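Long-range contact in probable branched-chain amino acid ABC transporter, amino acid binding protein (Thermus thermophilus, PDB 3LKB), which binds valine and probably delivers branched-chain amino acids to an ABC transporter for uptake into the cell: residues 5-19 against 46-58. The protein carries 2 engineered substitutions. Sequence-based numbering, arbitrary orientation.
Sequences QQQVTLFWSGAITGP and GVVFNCVVRDDQY. With VAL (valine), chain C.
Trp12 N donates to Val52 O and Arg54 N to Trp12 O, two of the alternating backbone bonds that pair strands 6-14 and 47-55 in parallel. Helix 21-41 links the strands, making the beta-alpha-beta unit that opens the chain of this periplasmic binding protein. On the face of Thr9, Phe11 and Ser13, Asn50 runs alongside Thr9: its CG lies anti to the backbone N (chi1 179°), which carries ND2 to Thr9 OG1 at 3.0 Å, with OG1 in the amide plane. Val52 CG1 meets the edge of the Phe11 ring at CD1, 3.9 Å away, while Arg54 CG packs against Phe11 CE1; the guanidinium continues to a salt bridge with Glu69 on helix 60-72. On the other face, Val8 CG1 lies beside the Phe49 ring, Phe49 and Leu10 reach helix 285-308, and Val53 CG1 touches both Trp12 CE3 (3.8 Å) and Ile16 CD1 (3.6 Å).

At the C-terminal ends of the strands, where the ligand pocket lies, Asp55 and Asp56 organise the loops. Asp56 OD2 accepts from Ser13 OG (2.8 Å) on its anti side and also from Thr63, while OD1 closes an Asx turn with Tyr58 N. This ties down the backbone just before Tyr58, a residue of the valine pocket, whose CD2 rests on Pro19 CB (3.9 Å). Asp55, extended away from its own backbone N (chi1 -180°), reaches across to the loop at Thr17. Its OD2 takes the Thr17 hydroxyl through the syn lone pair at 2.8 Å. Its OD1 is gripped from opposite faces of the carboxylate plane, by Thr17 N at 3.1 Å and by Gln57 N, the latter bond forming a second Asx turn.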
ATOM      1  N   GLN A   5      25.329 -25.785  -3.229  1.00 20.72           N
ATOM      2  CA  GLN A   5      24.269 -24.786  -3.262  1.00 22.49           C
ATOM      3  C   GLN A   5      24.133 -24.118  -4.625  1.00 22.45           C
ATOM      4  O   GLN A   5      25.122 -23.679  -5.204  1.00 23.54           O
ATOM      5  CB  GLN A   5      24.550 -23.696  -2.224  1.00 22.91           C
ATOM      6  CG  GLN A   5      24.212 -24.059  -0.747  1.00 25.25           C
ATOM      7  CD  GLN A   5      24.602 -22.925   0.231  1.00 29.36           C
ATOM      8  OE1 GLN A   5      23.919 -22.692   1.238  1.00 33.55           O
ATOM      9  NE2 GLN A   5      25.696 -22.210  -0.074  1.00 27.94           N
ATOM     10  N   GLN A   6      22.912 -24.030  -5.133  1.00 22.82           N
ATOM     11  CA  GLN A   6      22.616 -23.192  -6.306  1.00 23.12           C
ATOM     12  C   GLN A   6      21.585 -22.098  -5.984  1.00 22.65           C
ATOM     13  O   GLN A   6      20.772 -22.215  -5.058  1.00 21.93           O
ATOM     14  CB  GLN A   6      22.138 -24.042  -7.478  1.00 23.43           C
ATOM     15  CG  GLN A   6      20.832 -24.752  -7.178  1.00 26.28           C
ATOM     16  CD  GLN A   6      20.379 -25.639  -8.317  1.00 29.73           C
ATOM     17  OE1 GLN A   6      20.089 -25.162  -9.419  1.00 30.01           O
ATOM     18  NE2 GLN A   6      20.327 -26.948  -8.059  1.00 31.73           N
ATOM     19  N   GLN A   7      21.637 -21.017  -6.751  1.00 22.84           N
ATOM     20  CA  GLN A   7      20.678 -19.945  -6.589  1.00 22.30           C
ATOM     21  C   GLN A   7      19.464 -20.151  -7.520  1.00 21.15           C
ATOM     22  O   GLN A   7      19.622 -20.414  -8.743  1.00 19.89           O
ATOM     23  CB  GLN A   7      21.342 -18.596  -6.842  1.00 23.01           C
ATOM     24  CG  GLN A   7      20.415 -17.442  -6.509  1.00 28.01           C
ATOM     25  CD  GLN A   7      21.092 -16.092  -6.598  1.00 34.53           C
ATOM     26  OE1 GLN A   7      21.067 -15.323  -5.621  1.00 37.68           O
ATOM     27  NE2 GLN A   7      21.686 -15.778  -7.767  1.00 33.37           N
ATOM     28  N   VAL A   8      18.275 -20.046  -6.921  1.00 19.12           N
ATOM     29  CA  VAL A   8      17.025 -20.078  -7.657  1.00 18.84           C
ATOM     30  C   VAL A   8      16.097 -18.862  -7.322  1.00 18.95           C
ATOM     31  O   VAL A   8      15.795 -18.562  -6.145  1.00 18.64           O
ATOM     32  CB  VAL A   8      16.269 -21.425  -7.467  1.00 18.52           C
ATOM     33  CG1 VAL A   8      14.827 -21.317  -7.992  1.00 19.29           C
ATOM     34  CG2 VAL A   8      17.018 -22.581  -8.146  1.00 18.38           C
ATOM     35  N   THR A   9      15.664 -18.178  -8.379  1.00 18.14           N
ATOM     36  CA  THR A   9      14.828 -17.022  -8.240  1.00 17.60           C
ATOM     37  C   THR A   9      13.341 -17.309  -8.243  1.00 17.02           C
ATOM     38  O   THR A   9      12.778 -17.981  -9.134  1.00 16.30           O
ATOM     39  CB  THR A   9      15.165 -15.962  -9.231  1.00 17.85           C
ATOM     40  OG1 THR A   9      16.503 -15.505  -8.942  1.00 21.10           O
ATOM     41  CG2 THR A   9      14.179 -14.775  -9.058  1.00 16.67           C
ATOM     42  N   LEU A  10      12.725 -16.804  -7.185  1.00 16.04           N
ATOM     43  CA  LEU A  10      11.308 -16.905  -7.003  1.00 15.00           C
ATOM     44  C   LEU A  10      10.817 -15.487  -7.248  1.00 13.09           C
ATOM     45  O   LEU A  10      11.144 -14.588  -6.496  1.00 11.76           O
ATOM     46  CB  LEU A  10      11.023 -17.366  -5.585  1.00 16.03           C
ATOM     47  CG  LEU A  10       9.677 -18.077  -5.465  1.00 20.30           C
ATOM     48  CD1 LEU A  10       9.623 -19.169  -6.509  1.00 23.61           C
ATOM     49  CD2 LEU A  10       9.519 -18.656  -4.098  1.00 24.42           C
ATOM     50  N   PHE A  11      10.084 -15.285  -8.340  1.00 11.33           N
ATOM     51  CA  PHE A  11       9.731 -13.952  -8.767  1.00 10.73           C
ATOM     52  C   PHE A  11       8.209 -13.749  -8.789  1.00 10.55           C
ATOM     53  O   PHE A  11       7.463 -14.532  -9.359  1.00 11.67           O
ATOM     54  CB  PHE A  11      10.420 -13.639 -10.107  1.00 10.52           C
ATOM     55  CG  PHE A  11       9.763 -12.542 -10.924  1.00 12.35           C
ATOM     56  CD1 PHE A  11      10.121 -11.200 -10.749  1.00 14.12           C
ATOM     57  CD2 PHE A  11       8.813 -12.852 -11.888  1.00 12.02           C
ATOM     58  CE1 PHE A  11       9.547 -10.191 -11.530  1.00 13.29           C
ATOM     59  CE2 PHE A  11       8.244 -11.874 -12.666  1.00 13.87           C
ATOM     60  CZ  PHE A  11       8.618 -10.518 -12.477  1.00 14.92           C
ATOM     61  N   TRP A  12       7.745 -12.704  -8.124  1.00  9.82           N
ATOM     62  CA  TRP A  12       6.339 -12.319  -8.179  1.00  8.18           C
ATOM     63  C   TRP A  12       6.298 -10.888  -8.621  1.00  8.02           C
ATOM     64  O   TRP A  12       7.173 -10.078  -8.244  1.00  8.53           O
ATOM     65  CB  TRP A  12       5.729 -12.446  -6.795  1.00  8.12           C
ATOM     66  CG  TRP A  12       4.312 -11.966  -6.660  1.00  8.17           C
ATOM     67  CD1 TRP A  12       3.209 -12.673  -6.940  1.00  6.82           C
ATOM     68  CD2 TRP A  12       3.859 -10.658  -6.219  1.00  7.70           C
ATOM     69  NE1 TRP A  12       2.079 -11.917  -6.695  1.00  8.71           N
ATOM     70  CE2 TRP A  12       2.446 -10.679  -6.253  1.00  6.74           C
ATOM     71  CE3 TRP A  12       4.511  -9.478  -5.842  1.00  6.65           C
ATOM     72  CZ2 TRP A  12       1.663  -9.597  -5.880  1.00  4.19           C
ATOM     73  CZ3 TRP A  12       3.736  -8.377  -5.478  1.00  9.89           C
ATOM     74  CH2 TRP A  12       2.316  -8.456  -5.486  1.00 10.45           C
ATOM     75  N   SER A  13       5.328 -10.576  -9.463  1.00  7.46           N
ATOM     76  CA  SER A  13       5.086  -9.176  -9.865  1.00  8.60           C
ATOM     77  C   SER A  13       3.608  -8.896  -9.672  1.00  8.76           C
ATOM     78  O   SER A  13       2.784  -9.612 -10.205  1.00  9.61           O
ATOM     79  CB  SER A  13       5.489  -8.948 -11.334  1.00  8.76           C
ATOM     80  OG  SER A  13       4.916  -7.768 -11.862  1.00  8.16           O
ATOM     81  N   GLY A  14       3.271  -7.871  -8.897  1.00  9.20           N
ATOM     82  CA  GLY A  14       1.877  -7.533  -8.610  1.00  7.85           C
ATOM     83  C   GLY A  14       1.793  -6.195  -7.905  1.00  9.11           C
ATOM     84  O   GLY A  14       2.790  -5.454  -7.809  1.00  9.79           O
ATOM     85  N   ALA A  15       0.580  -5.853  -7.478  1.00  9.30           N
ATOM     86  CA  ALA A  15       0.223  -4.550  -6.965  1.00  9.36           C
ATOM     87  C   ALA A  15       0.379  -4.457  -5.439  1.00  9.77           C
ATOM     88  O   ALA A  15      -0.622  -4.625  -4.709  1.00  9.27           O
ATOM     89  CB  ALA A  15      -1.216  -4.244  -7.335  1.00  8.64           C
ATOM     90  N   ILE A  16       1.609  -4.180  -4.978  1.00  9.20           N
ATOM     91  CA  ILE A  16       1.889  -3.884  -3.574  1.00  9.47           C
ATOM     92  C   ILE A  16       1.256  -2.506  -3.282  1.00 10.57           C
ATOM     93  O   ILE A  16       0.764  -2.243  -2.164  1.00 10.46           O
ATOM     94  CB  ILE A  16       3.435  -3.914  -3.292  1.00 10.34           C
ATOM     95  CG1 ILE A  16       3.975  -5.340  -3.290  1.00 11.29           C
ATOM     96  CG2 ILE A  16       3.751  -3.450  -1.905  1.00  9.99           C
ATOM     97  CD1 ILE A  16       5.360  -5.443  -3.902  1.00 15.65           C
ATOM     98  N   THR A  17       1.224  -1.638  -4.310  1.00  9.86           N
ATOM     99  CA  THR A  17       0.511  -0.380  -4.200  1.00  9.78           C
ATOM    100  C   THR A  17      -0.286  -0.185  -5.443  1.00  9.79           C
ATOM    101  O   THR A  17      -0.201  -1.019  -6.337  1.00  9.97           O
ATOM    102  CB  THR A  17       1.450   0.808  -3.959  1.00 10.38           C
ATOM    103  OG1 THR A  17       2.268   1.061  -5.132  1.00 11.50           O
ATOM    104  CG2 THR A  17       2.320   0.512  -2.714  1.00  8.86           C
ATOM    105  N   GLY A  18      -1.088   0.892  -5.496  1.00  9.81           N
ATOM    106  CA  GLY A  18      -1.946   1.163  -6.639  1.00  7.86           C
ATOM    107  C   GLY A  18      -3.209   0.350  -6.594  1.00  8.07           C
ATOM    108  O   GLY A  18      -3.535  -0.231  -5.566  1.00  8.37           O
ATOM    109  N   PRO A  19      -3.942   0.310  -7.708  1.00  7.74           N
ATOM    110  CA  PRO A  19      -5.273  -0.320  -7.732  1.00  8.38           C
ATOM    111  C   PRO A  19      -5.218  -1.774  -7.274  1.00  8.30           C
ATOM    112  O   PRO A  19      -4.293  -2.499  -7.675  1.00  8.08           O
ATOM    113  CB  PRO A  19      -5.672  -0.266  -9.231  1.00  8.87           C
ATOM    114  CG  PRO A  19      -4.814   0.829  -9.842  1.00  7.44           C
ATOM    115  CD  PRO A  19      -3.529   0.829  -9.026  1.00  7.49           C
ATOM    116  N   GLY A  46      19.947 -27.886  -0.984  1.00 20.24           N
ATOM    117  CA  GLY A  46      20.886 -27.473  -2.009  1.00 19.47           C
ATOM    118  C   GLY A  46      20.469 -26.235  -2.792  1.00 19.39           C
ATOM    119  O   GLY A  46      21.073 -25.931  -3.806  1.00 18.89           O
ATOM    120  N   VAL A  47      19.429 -25.529  -2.349  1.00 18.50           N
ATOM    121  CA  VAL A  47      18.928 -24.384  -3.103  1.00 18.42           C
ATOM    122  C   VAL A  47      18.773 -23.158  -2.205  1.00 19.00           C
ATOM    123  O   VAL A  47      18.103 -23.216  -1.170  1.00 19.15           O
ATOM    124  CB  VAL A  47      17.564 -24.709  -3.724  1.00 18.03           C
ATOM    125  CG1 VAL A  47      16.900 -23.451  -4.293  1.00 18.49           C
ATOM    126  CG2 VAL A  47      17.705 -25.741  -4.777  1.00 16.82           C
ATOM    127  N   VAL A  48      19.389 -22.043  -2.560  1.00 20.10           N
ATOM    128  CA  VAL A  48      18.981 -20.804  -1.864  1.00 20.89           C
ATOM    129  C   VAL A  48      18.083 -19.985  -2.775  1.00 19.87           C
ATOM    130  O   VAL A  48      18.407 -19.769  -3.950  1.00 20.51           O
ATOM    131  CB  VAL A  48      20.151 -20.014  -1.163  1.00 21.14           C
ATOM    132  CG1 VAL A  48      21.356 -20.906  -0.981  1.00 23.37           C
ATOM    133  CG2 VAL A  48      20.560 -18.773  -1.921  1.00 24.11           C
ATOM    134  N   PHE A  49      16.912 -19.618  -2.263  1.00 19.25           N
ATOM    135  CA  PHE A  49      15.994 -18.816  -3.052  1.00 18.81           C
ATOM    136  C   PHE A  49      16.409 -17.354  -3.028  1.00 19.03           C
ATOM    137  O   PHE A  49      16.647 -16.770  -1.973  1.00 19.08           O
ATOM    138  CB  PHE A  49      14.527 -18.989  -2.634  1.00 18.43           C
ATOM    139  CG  PHE A  49      13.971 -20.371  -2.932  1.00 17.44           C
ATOM    140  CD1 PHE A  49      13.468 -20.684  -4.195  1.00 16.24           C
ATOM    141  CD2 PHE A  49      13.970 -21.358  -1.954  1.00 16.30           C
ATOM    142  CE1 PHE A  49      12.967 -21.951  -4.472  1.00 15.91           C
ATOM    143  CE2 PHE A  49      13.472 -22.639  -2.216  1.00 16.94           C
ATOM    144  CZ  PHE A  49      12.970 -22.944  -3.468  1.00 16.25           C
ATOM    145  N   ASN A  50      16.544 -16.804  -4.218  1.00 18.09           N
ATOM    146  CA  ASN A  50      16.597 -15.386  -4.403  1.00 18.29           C
ATOM    147  C   ASN A  50      15.134 -14.872  -4.596  1.00 18.93           C
ATOM    148  O   ASN A  50      14.413 -15.211  -5.558  1.00 17.61           O
ATOM    149  CB  ASN A  50      17.488 -15.097  -5.614  1.00 17.70           C
ATOM    150  CG  ASN A  50      17.585 -13.646  -5.918  1.00 18.83           C
ATOM    151  OD1 ASN A  50      17.732 -12.860  -5.009  1.00 20.83           O
ATOM    152  ND2 ASN A  50      17.497 -13.270  -7.208  1.00 16.68           N
ATOM    153  N   CYS A  51      14.696 -14.078  -3.642  1.00 19.93           N
ATOM    154  CA  CYS A  51      13.313 -13.660  -3.590  1.00 21.60           C
ATOM    155  C   CYS A  51      13.113 -12.314  -4.273  1.00 20.04           C
ATOM    156  O   CYS A  51      13.575 -11.320  -3.779  1.00 20.33           O
ATOM    157  CB  CYS A  51      12.878 -13.504  -2.160  1.00 22.58           C
ATOM    158  SG  CYS A  51      11.148 -12.934  -2.180  1.00 34.22           S
ATOM    159  N   VAL A  52      12.439 -12.293  -5.409  1.00 18.46           N
ATOM    160  CA  VAL A  52      12.226 -11.066  -6.100  1.00 17.39           C
ATOM    161  C   VAL A  52      10.734 -10.750  -6.180  1.00 17.90           C
ATOM    162  O   VAL A  52       9.961 -11.456  -6.841  1.00 17.93           O
ATOM    163  CB  VAL A  52      12.895 -11.070  -7.452  1.00 17.76           C
ATOM    164  CG1 VAL A  52      12.607  -9.776  -8.163  1.00 14.10           C
ATOM    165  CG2 VAL A  52      14.419 -11.309  -7.266  1.00 14.83           C
ATOM    166  N   VAL A  53      10.353  -9.691  -5.464  1.00 17.77           N
ATOM    167  CA  VAL A  53       8.976  -9.255  -5.319  1.00 17.92           C
ATOM    168  C   VAL A  53       8.860  -7.844  -5.863  1.00 17.48           C
ATOM    169  O   VAL A  53       9.361  -6.910  -5.234  1.00 17.81           O
ATOM    170  CB  VAL A  53       8.574  -9.269  -3.835  1.00 18.25           C
ATOM    171  CG1 VAL A  53       7.352  -8.410  -3.614  1.00 18.97           C
ATOM    172  CG2 VAL A  53       8.320 -10.713  -3.380  1.00 18.89           C
ATOM    173  N   ARG A  54       8.217  -7.697  -7.028  1.00 16.55           N
ATOM    174  CA  ARG A  54       8.122  -6.390  -7.712  1.00 16.30           C
ATOM    175  C   ARG A  54       6.707  -5.829  -7.612  1.00 15.54           C
ATOM    176  O   ARG A  54       5.707  -6.543  -7.801  1.00 16.48           O
ATOM    177  CB  ARG A  54       8.484  -6.515  -9.208  1.00 17.15           C
ATOM    178  CG  ARG A  54       9.792  -7.265  -9.498  1.00 18.80           C
ATOM    179  CD  ARG A  54      10.865  -6.356 -10.031  1.00 24.47           C
ATOM    180  NE  ARG A  54      11.866  -6.013  -9.037  1.00 29.86           N
ATOM    181  CZ  ARG A  54      13.189  -6.149  -9.204  1.00 29.06           C
ATOM    182  NH1 ARG A  54      13.691  -6.644 -10.333  1.00 27.66           N
ATOM    183  NH2 ARG A  54      14.009  -5.757  -8.238  1.00 24.85           N
ATOM    184  N   ASP A  55       6.626  -4.554  -7.299  1.00 13.74           N
ATOM    185  CA  ASP A  55       5.418  -3.829  -7.333  1.00 12.09           C
ATOM    186  C   ASP A  55       5.223  -3.255  -8.729  1.00 11.91           C
ATOM    187  O   ASP A  55       5.887  -2.289  -9.082  1.00 11.63           O
ATOM    188  CB  ASP A  55       5.539  -2.672  -6.345  1.00 12.59           C
ATOM    189  CG  ASP A  55       4.268  -1.799  -6.286  1.00 13.10           C
ATOM    190  OD1 ASP A  55       3.157  -2.226  -6.695  1.00 12.00           O
ATOM    191  OD2 ASP A  55       4.392  -0.661  -5.810  1.00 18.63           O
ATOM    192  N   ASP A  56       4.298  -3.835  -9.506  1.00 11.38           N
ATOM    193  CA  ASP A  56       3.928  -3.298 -10.804  1.00 10.64           C
ATOM    194  C   ASP A  56       2.774  -2.316 -10.762  1.00 10.18           C
ATOM    195  O   ASP A  56       2.390  -1.809 -11.806  1.00  9.84           O
ATOM    196  CB  ASP A  56       3.577  -4.418 -11.792  1.00 11.43           C
ATOM    197  CG  ASP A  56       2.389  -5.310 -11.317  1.00 12.65           C
ATOM    198  OD1 ASP A  56       1.446  -4.810 -10.636  1.00 12.54           O
ATOM    199  OD2 ASP A  56       2.418  -6.531 -11.651  1.00 11.21           O
ATOM    200  N   GLN A  57       2.204  -2.088  -9.573  1.00 10.50           N
ATOM    201  CA  GLN A  57       1.056  -1.182  -9.369  1.00 10.95           C
ATOM    202  C   GLN A  57      -0.130  -1.404 -10.323  1.00 10.12           C
ATOM    203  O   GLN A  57      -0.863  -0.469 -10.647  1.00  9.27           O
ATOM    204  CB  GLN A  57       1.519   0.270  -9.416  1.00 10.73           C
ATOM    205  CG  GLN A  57       2.582   0.546  -8.337  1.00 16.23           C
ATOM    206  CD  GLN A  57       2.929   1.985  -8.191  1.00 19.01           C
ATOM    207  OE1 GLN A  57       3.313   2.636  -9.163  1.00 18.45           O
ATOM    208  NE2 GLN A  57       2.796   2.513  -6.965  1.00 20.86           N
ATOM    209  N   TYR A  58      -0.319  -2.649 -10.746  1.00  9.27           N
ATOM    210  CA  TYR A  58      -1.440  -3.002 -11.607  1.00  9.19           C
ATOM    211  C   TYR A  58      -1.270  -2.402 -12.985  1.00  8.67           C
ATOM    212  O   TYR A  58      -2.242  -2.191 -13.662  1.00  7.71           O
ATOM    213  CB  TYR A  58      -2.779  -2.495 -11.019  1.00  8.69           C
ATOM    214  CG  TYR A  58      -3.920  -3.459 -11.218  1.00  8.21           C
ATOM    215  CD1 TYR A  58      -3.823  -4.758 -10.748  1.00  6.77           C
ATOM    216  CD2 TYR A  58      -5.083  -3.088 -11.898  1.00  7.43           C
ATOM    217  CE1 TYR A  58      -4.840  -5.653 -10.936  1.00  8.29           C
ATOM    218  CE2 TYR A  58      -6.125  -4.001 -12.097  1.00  6.84           C
ATOM    219  CZ  TYR A  58      -5.991  -5.273 -11.594  1.00  5.89           C
ATOM    220  OH  TYR A  58      -6.969  -6.191 -11.740  1.00  6.13           O
TER
HETATM  221  N   VAL C 393      -7.155  -8.403  -8.217  1.00 17.73           N
HETATM  222  CA  VAL C 393      -7.010  -9.703  -8.979  1.00 16.42           C
HETATM  223  C   VAL C 393      -5.637 -10.279  -8.961  1.00 18.37           C
HETATM  224  O   VAL C 393      -5.442 -11.085  -8.079  1.00 21.88           O
HETATM  225  CB  VAL C 393      -7.368  -9.592 -10.444  1.00 15.87           C
HETATM  226  CG1 VAL C 393      -6.441  -8.752 -11.179  1.00 11.82           C
HETATM  227  CG2 VAL C 393      -7.342 -10.879 -10.990  1.00 12.79           C